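Local coordinates for protein acyl-CoA dehydrogenase (PDB 3OWA) that binds FAD and probably oxidises acyl-CoA thioesters, introducing an alpha,beta double bond into the acyl chain, at residues F129-E132 with E133-K136; R170-E174 with G175-V179; G257-I260 with A261-L265. All blocks are in the same frame, centred on the assembly; numbering follows the deposited sequence. Where two conformers were deposited one is given.

In the fold
All three contacts are local, each made within one continuous run of chain, and they follow one another without nesting or crossing. Interaction 1 comes first, in the N-terminal helical domain, where the turn after helix 124-129 closes into the start of helix 132-144. Interaction 2 is the hairpin end between strands 168-171 and 177-188 of the middle, beta domain, its centre about 21 Å from that of interaction 1. Interaction 3 is an early part of helix 257-293, in the C-terminal helical domain. Phe129 ties interactions 1 and 3 together by packing on Ile260 and Asn263, whereas interaction 2 touches neither of the others.

Interaction 1. Residues F129-E132 with E133-K136; sequences FGNE and EQKK
Asn131 and Gln134 grip each other reciprocally at the start of helix 132-144. Their side chains cross at about a right angle, yet the two amide planes lie only 19° apart, stacked, with Asn131 ND2 3.5 Å from Gln134 CD. Asn131 OD1 accepts from Gln134 N at 2.8 Å, the donor lying nearly in line with the side-chain carbonyl; chi1 of 62° swings CG between the backbone N and carbonyl carbon, turning OD1 back over the first helical turn. In return Gln134 extends beyond CG and its OE1 accepts from Asn131 N at 2.8 Å, the donor tilted 24° from the carbonyl plane. Gln134 NE2 is held elsewhere, by the carbonyls of Glu248 and Leu250. Behind the cap, Lys135 N donates to Asn131 O at 2.9 Å and Lys136 N to Glu132 O, the first regular helical bonds. The Lys135 chain crosses that of Glu132 at about a right angle and runs beside Gly130 O, which CE approaches to 3.6 Å. Its NZ reaches the carbonyl of Lys345 and shares a water with Glu132 OE1. Glu132 OE1 also bonds the Tyr88 hydroxyl. Lys136 instead lies alongside Glu132, pointing the same way, and its NZ bonds Glu87 O. A second water bridges Asn131 ND2 and Glu133 OE1. The reciprocal pair of bonds is a capping box, with Asn131 as the N-cap of helix 132-144.

Interaction 2. Residues R170-E174 with G175-V179; sequences RLNAE and GTHYV
Asn172 and the residues that follow Gly175 close a beta hairpin, strand 168-171 turning back into strand 177-188 through a type I turn from Asn172 to Gly175. The Asn172 side chain fills the inside of this bend. Its CB sits 4.0 Å from Val179 CG2 and faces His177 O, and CG lies 3.3 Å from that same carbonyl oxygen. With chi1 at 63° the amide folds back over its own turn, and OD1 gathers the amides of the returning chain. Thr176 N donates to Asn172 OD1 at 2.9 Å, in the carbonyl plane and on a lone pair; the bond from His177 N is weak. Gly175 N donates to Asn172 O, closing the turn, and its bond to Asn172 OD1 is a weak second one. At the other tip, ND2 gives a weak bond to Thr176 OG1, which is itself paired with His177 ND1 at 2.7 Å. Asn172 N meanwhile donates to His177 O, and Gly175, with positive phi, carries the chain out of the turn. Farther along, Leu171 and Tyr178 form a non-hydrogen-bonded pair, and Phe210 packs edge-to-face with the tyrosine. In one of two conformers of Leu171, CD1 sits over the Tyr178 ring in a CH-pi contact. On the opposite face of the sheet Arg170 and Val179, an antiparallel hydrogen-bonded pair, run their side chains side by side, Val179 CG1 lying over one face of the Arg170 guanidinium, offset toward its rim and 3.7 Å from Arg170 NH1.

Interaction 3. Residues G257-I260 with A261-L265; sequences GHII and AFNIL
The backbone through Leu265 is helical, with i to i+4 bonds from Ala261 N to Gly257 O, Phe262 N to His258 O and Ile264 N to Ile260 O, the last at 2.8 Å. The acceptor between these, Ile259 O, takes two donors from one residue. Asn263 N reaches Ile259 O at 3.2 Å and Asn263 ND2 reaches the same oxygen at 2.8 Å, from opposite faces of the carbonyl plane. The side-chain bond is nearly straight, 167° at the hydrogen, and Ile259 O lies within 7° of the Asn263 amide plane. A chi1 of -88° bends the asparagine back along the helix toward the preceding turn, where its side chain runs alongside that of Ile259, CG2 of which is 4.0 Å from ND2. The ND2 bond restrains the rotation of the amide, with its NH2 group engaged by the helix's own backbone. One turn apart, Ile260 and Ile264 point the same way and make a ridge of branched carbons, Ile260 CG2 touching Ile264 CG1 at 3.8 Å. Ile264 CG1 is pressed to 3.0 Å from Ile260 O, a tight contact. At the start of the run, Ile259 CG1 lies over one face of the His258 ring, offset toward its rim. This side of the helix packs on helix 124-129: Phe129 meets Ile260 and Asn263, while Leu124 and Pro125 meet Ile264, whose side chain is about 9 Å from the bound FAD. Asn263 also touches Ala351 and Ala355 of helix 348-355, and Ile260 and Ala261 rest on Tyr199 of strand 195-202, which places the start of helix 257-293 between two helices and the beta domain.

Interaction 1. Residues F129-E132 with E133-K136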
loop_
_atom_site.group_PDB
_atom_site.type_symbol
_atom_site.label_atom_id
_atom_site.label_comp_id
_atom_site.label_asym_id
_atom_site.label_seq_id
_atom_site.Cartn_x
_atom_site.Cartn_y
_atom_site.Cartn_z
ATOM N N PHE A 129 28.529 19.807 -13.763
ATOM C CA PHE A 129 29.775 19.179 -14.190
ATOM C C PHE A 129 30.203 19.511 -15.596
ATOM O O PHE A 129 31.213 19.010 -16.062
ATOM C CB PHE A 129 29.694 17.666 -13.988
ATOM C CG PHE A 129 29.425 17.280 -12.561
ATOM C CD1 PHE A 129 30.442 17.386 -11.601
ATOM C CD2 PHE A 129 28.162 16.864 -12.162
ATOM C CE1 PHE A 129 30.210 17.056 -10.279
ATOM C CE2 PHE A 129 27.928 16.525 -10.845
ATOM C CZ PHE A 129 28.952 16.629 -9.890
ATOM N N GLY A 130 29.452 20.364 -16.286
ATOM C CA GLY A 130 29.854 20.764 -17.647
ATOM C C GLY A 130 31.047 21.723 -17.606
ATOM O O GLY A 130 31.189 22.492 -16.649
ATOM N N ASN A 131 31.901 21.684 -18.634
ATOM C CA ASN A 131 32.944 22.692 -18.768
ATOM C C ASN A 131 32.312 23.925 -19.392
ATOM O O ASN A 131 31.148 23.884 -19.816
ATOM C CB ASN A 131 34.141 22.199 -19.593
ATOM C CG ASN A 131 33.776 21.851 -21.028
ATOM O OD1 ASN A 131 32.978 22.526 -21.679
ATOM N ND2 ASN A 131 34.382 20.806 -21.534
ATOM N N GLU A 132 33.089 25.011 -19.459
ATOM C CA GLU A 132 32.575 26.303 -19.865
ATOM C C GLU A 132 31.914 26.230 -21.223
ATOM O O GLU A 132 30.853 26.819 -21.435
ATOM C CB GLU A 132 33.710 27.338 -19.901
ATOM C CG GLU A 132 33.257 28.775 -20.196
ATOM C CD GLU A 132 32.343 29.366 -19.099
ATOM O OE1 GLU A 132 32.218 28.776 -17.998
ATOM O OE2 GLU A 132 31.755 30.439 -19.352
ATOM N N GLU A 133 32.551 25.517 -22.142
ATOM C CA GLU A 133 32.068 25.387 -23.502
ATOM C C GLU A 133 30.730 24.616 -23.559
ATOM O O GLU A 133 29.796 25.015 -24.244
ATOM C CB GLU A 133 33.142 24.693 -24.348
ATOM C CG GLU A 133 32.777 24.503 -25.792
ATOM C CD GLU A 133 33.645 23.465 -26.490
ATOM O OE1 GLU A 133 34.055 22.475 -25.831
ATOM O OE2 GLU A 133 33.901 23.639 -27.707
ATOM N N GLN A 134 30.655 23.516 -22.822
ATOM C CA GLN A 134 29.415 22.731 -22.721
ATOM C C GLN A 134 28.275 23.555 -22.109
ATOM O O GLN A 134 27.177 23.551 -22.622
ATOM C CB GLN A 134 29.676 21.453 -21.929
ATOM C CG GLN A 134 30.627 20.481 -22.651
ATOM C CD GLN A 134 31.183 19.450 -21.711
ATOM O OE1 GLN A 134 31.250 19.669 -20.486
ATOM N NE2 GLN A 134 31.582 18.307 -22.262
ATOM N N LYS A 135 28.553 24.314 -21.059
ATOM C CA LYS A 135 27.511 25.135 -20.471
ATOM C C LYS A 135 26.996 26.212 -21.403
ATOM O O LYS A 135 25.787 26.362 -21.548
ATOM C CB LYS A 135 27.950 25.729 -19.140
ATOM C CG LYS A 135 28.330 24.661 -18.132
ATOM C CD LYS A 135 28.553 25.264 -16.736
ATOM C CE LYS A 135 29.954 25.826 -16.606
ATOM N NZ LYS A 135 30.303 26.103 -15.209
ATOM N N LYS A 136 27.892 26.941 -22.072
ATOM C CA LYS A 136 27.432 28.037 -22.933
ATOM C C LYS A 136 26.695 27.522 -24.141
ATOM O O LYS A 136 25.781 28.166 -24.617
ATOM C CB LYS A 136 28.575 28.983 -23.355
ATOM C CG LYS A 136 29.076 29.829 -22.203
ATOM C CD LYS A 136 29.670 31.154 -22.681
ATOM C CE LYS A 136 28.745 32.360 -22.386
ATOM N NZ LYS A 136 28.515 32.634 -20.910
HETATM O O HOH W 1 32.659 18.268 -18.365
HETATM O O HOH W 2 34.208 20.175 -24.122
HETATM O O HOH W 3 32.846 26.872 -15.934
#

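Interaction 2. Residues R170-E174 with G175-V179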
loop_
_atom_site.group_PDB
_atom_site.type_symbol
_atom_site.label_atom_id
_atom_site.label_comp_id
_atom_site.label_asym_id
_atom_site.label_seq_id
_atom_site.Cartn_x
_atom_site.Cartn_y
_atom_site.Cartn_z
ATOM N N ARG A 170 34.044 3.803 -27.596
ATOM C CA ARG A 170 35.371 3.626 -28.136
ATOM C C ARG A 170 35.697 4.738 -29.096
ATOM O O ARG A 170 34.932 5.044 -29.955
ATOM C CB ARG A 170 35.482 2.292 -28.839
ATOM C CG ARG A 170 36.296 2.364 -30.102
ATOM C CD ARG A 170 35.930 1.308 -31.126
ATOM N NE ARG A 170 35.514 1.855 -32.415
ATOM C CZ ARG A 170 34.456 1.432 -33.086
ATOM N NH1 ARG A 170 34.151 1.956 -34.247
ATOM N NH2 ARG A 170 33.701 0.475 -32.593
ATOM N N LEU A 171 36.814 5.401 -28.889
ATOM C CA LEU A 171 37.301 6.461 -29.754
ATOM C C LEU A 171 37.558 5.914 -31.152
ATOM O O LEU A 171 38.240 4.892 -31.299
ATOM C CB LEU A 171 38.585 7.056 -29.167
ATOM C CG LEU A 171 38.964 8.487 -29.545
ATOM C CD1 LEU A 171 37.844 9.476 -29.208
ATOM C CD2 LEU A 171 40.275 8.870 -28.859
ATOM N N ASN A 172 36.996 6.578 -32.169
ATOM C CA ASN A 172 37.147 6.154 -33.560
ATOM C C ASN A 172 38.613 6.307 -34.035
ATOM O O ASN A 172 39.400 6.964 -33.360
ATOM C CB ASN A 172 36.173 6.901 -34.491
ATOM C CG ASN A 172 36.413 8.414 -34.537
ATOM O OD1 ASN A 172 37.356 8.941 -33.956
ATOM N ND2 ASN A 172 35.541 9.119 -35.258
ATOM N N ALA A 173 38.947 5.716 -35.195
ATOM C CA ALA A 173 40.291 5.824 -35.805
ATOM C C ALA A 173 40.827 7.270 -35.832
ATOM O O ALA A 173 41.967 7.510 -35.481
ATOM C CB ALA A 173 40.301 5.217 -37.236
ATOM N N GLU A 174 39.975 8.224 -36.223
ATOM C CA GLU A 174 40.370 9.639 -36.312
ATOM C C GLU A 174 40.611 10.320 -34.958
ATOM O O GLU A 174 41.239 11.382 -34.903
ATOM C CB GLU A 174 39.313 10.436 -37.090
ATOM C CG GLU A 174 38.918 9.798 -38.481
ATOM C CD GLU A 174 37.728 8.831 -38.320
ATOM O OE1 GLU A 174 36.593 9.082 -38.902
ATOM O OE2 GLU A 174 37.852 7.819 -37.547
ATOM N N GLY A 175 40.101 9.730 -33.874
ATOM C CA GLY A 175 40.228 10.328 -32.537
ATOM C C GLY A 175 39.287 11.510 -32.339
ATOM O O GLY A 175 39.470 12.326 -31.443
ATOM N N THR A 176 38.266 11.609 -33.178
ATOM C CA THR A 176 37.391 12.767 -33.134
ATOM C C THR A 176 36.046 12.512 -32.409
ATOM O O THR A 176 35.447 13.441 -31.899
ATOM C CB THR A 176 37.117 13.297 -34.554
ATOM O OG1 THR A 176 36.407 12.310 -35.312
ATOM C CG2 THR A 176 38.449 13.668 -35.280
ATOM N N HIS A 177 35.597 11.257 -32.392
ATOM C CA HIS A 177 34.278 10.881 -31.859
ATOM C C HIS A 177 34.375 9.590 -31.077
ATOM O O HIS A 177 35.118 8.690 -31.482
ATOM C CB HIS A 177 33.278 10.627 -32.985
ATOM C CG HIS A 177 32.923 11.842 -33.772
ATOM N ND1 HIS A 177 33.753 12.365 -34.737
ATOM C CD2 HIS A 177 31.817 12.624 -33.756
ATOM C CE1 HIS A 177 33.186 13.435 -35.266
ATOM N NE2 HIS A 177 32.008 13.613 -34.691
ATOM N N TYR A 178 33.612 9.507 -29.985
ATOM C CA TYR A 178 33.348 8.233 -29.320
ATOM C C TYR A 178 32.237 7.525 -30.066
ATOM O O TYR A 178 31.274 8.172 -30.481
ATOM C CB TYR A 178 32.942 8.445 -27.848
ATOM C CG TYR A 178 34.140 8.797 -27.003
ATOM C CD1 TYR A 178 35.005 7.803 -26.564
ATOM C CD2 TYR A 178 34.400 10.140 -26.644
ATOM C CE1 TYR A 178 36.123 8.121 -25.776
ATOM C CE2 TYR A 178 35.518 10.477 -25.845
ATOM C CZ TYR A 178 36.378 9.458 -25.433
ATOM O OH TYR A 178 37.464 9.757 -24.647
ATOM N N VAL A 179 32.408 6.220 -30.243
ATOM C CA VAL A 179 31.448 5.324 -30.892
ATOM C C VAL A 179 30.729 4.528 -29.789
ATOM O O VAL A 179 31.341 3.699 -29.088
ATOM C CB VAL A 179 32.149 4.372 -31.923
ATOM C CG1 VAL A 179 31.159 3.423 -32.556
ATOM C CG2 VAL A 179 32.863 5.173 -33.046
#

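Interaction 3. Residues G257-I260 with A261-L265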
loop_
_atom_site.group_PDB
_atom_site.type_symbol
_atom_site.label_atom_id
_atom_site.label_comp_id
_atom_site.label_asym_id
_atom_site.label_seq_id
_atom_site.Cartn_x
_atom_site.Cartn_y
_atom_site.Cartn_z
ATOM N N GLY A 257 32.617 8.666 -14.092
ATOM C CA GLY A 257 31.176 8.825 -14.276
ATOM C C GLY A 257 30.412 8.662 -12.966
ATOM O O GLY A 257 29.354 9.296 -12.794
ATOM N N HIS A 258 30.948 7.853 -12.039
ATOM C CA HIS A 258 30.294 7.603 -10.728
ATOM C C HIS A 258 30.133 8.850 -9.876
ATOM O O HIS A 258 29.142 8.983 -9.119
ATOM C CB HIS A 258 30.981 6.487 -9.914
ATOM C CG HIS A 258 32.317 6.876 -9.345
ATOM N ND1 HIS A 258 33.483 6.804 -10.076
ATOM C CD2 HIS A 258 32.664 7.360 -8.125
ATOM C CE1 HIS A 258 34.495 7.219 -9.330
ATOM N NE2 HIS A 258 34.024 7.565 -8.143
ATOM N N ILE A 259 31.085 9.765 -10.000
ATOM C CA ILE A 259 31.024 11.019 -9.266
ATOM C C ILE A 259 29.793 11.854 -9.697
ATOM O O ILE A 259 29.070 12.435 -8.851
ATOM C CB ILE A 259 32.327 11.806 -9.456
ATOM C CG1 ILE A 259 33.468 11.108 -8.706
ATOM C CG2 ILE A 259 32.168 13.278 -9.027
ATOM C CD1 ILE A 259 34.852 11.625 -9.082
ATOM N N ILE A 260 29.539 11.893 -11.001
ATOM C CA ILE A 260 28.341 12.572 -11.517
ATOM C C ILE A 260 27.056 11.850 -11.066
ATOM O O ILE A 260 26.130 12.498 -10.505
ATOM C CB ILE A 260 28.400 12.742 -13.033
ATOM C CG1 ILE A 260 29.683 13.514 -13.412
ATOM C CG2 ILE A 260 27.078 13.425 -13.582
ATOM C CD1 ILE A 260 29.946 13.560 -14.961
ATOM N N ALA A 261 27.037 10.516 -11.220
ATOM C CA ALA A 261 25.851 9.735 -10.950
ATOM C C ALA A 261 25.454 9.837 -9.482
ATOM O O ALA A 261 24.253 9.922 -9.162
ATOM C CB ALA A 261 26.041 8.259 -11.356
ATOM N N PHE A 262 26.460 9.811 -8.603
ATOM C CA PHE A 262 26.212 9.859 -7.173
ATOM C C PHE A 262 25.702 11.245 -6.758
ATOM O O PHE A 262 24.763 11.357 -5.951
ATOM C CB PHE A 262 27.454 9.445 -6.356
ATOM C CG PHE A 262 27.520 10.094 -4.972
ATOM C CD1 PHE A 262 26.822 9.541 -3.877
ATOM C CD2 PHE A 262 28.279 11.272 -4.760
ATOM C CE1 PHE A 262 26.867 10.155 -2.582
ATOM C CE2 PHE A 262 28.337 11.883 -3.483
ATOM C CZ PHE A 262 27.618 11.324 -2.400
ATOM N N ASN A 263 26.300 12.293 -7.315
ATOM C CA ASN A 263 25.885 13.638 -6.965
ATOM C C ASN A 263 24.498 13.970 -7.482
ATOM O O ASN A 263 23.707 14.582 -6.756
ATOM C CB ASN A 263 26.880 14.673 -7.466
ATOM C CG ASN A 263 27.982 14.927 -6.476
ATOM O OD1 ASN A 263 27.808 15.668 -5.493
ATOM N ND2 ASN A 263 29.122 14.317 -6.722
ATOM N N ILE A 264 24.203 13.555 -8.712
ATOM C CA ILE A 264 22.891 13.776 -9.305
ATOM C C ILE A 264 21.767 13.051 -8.507
ATOM O O ILE A 264 20.652 13.584 -8.303
ATOM C CB ILE A 264 22.905 13.347 -10.790
ATOM C CG1 ILE A 264 23.894 14.231 -11.593
ATOM C CG2 ILE A 264 21.488 13.350 -11.417
ATOM C CD1 ILE A 264 23.678 15.792 -11.458
ATOM N N LEU A 265 22.092 11.849 -8.047
ATOM C CA LEU A 265 21.187 11.023 -7.270
ATOM C C LEU A 265 20.687 11.744 -6.025
ATOM O O LEU A 265 19.491 11.682 -5.723
ATOM C CB LEU A 265 21.933 9.780 -6.843
ATOM C CG LEU A 265 21.284 8.403 -6.888
ATOM C CD1 LEU A 265 22.012 7.543 -5.846
ATOM C CD2 LEU A 265 19.757 8.402 -6.661
#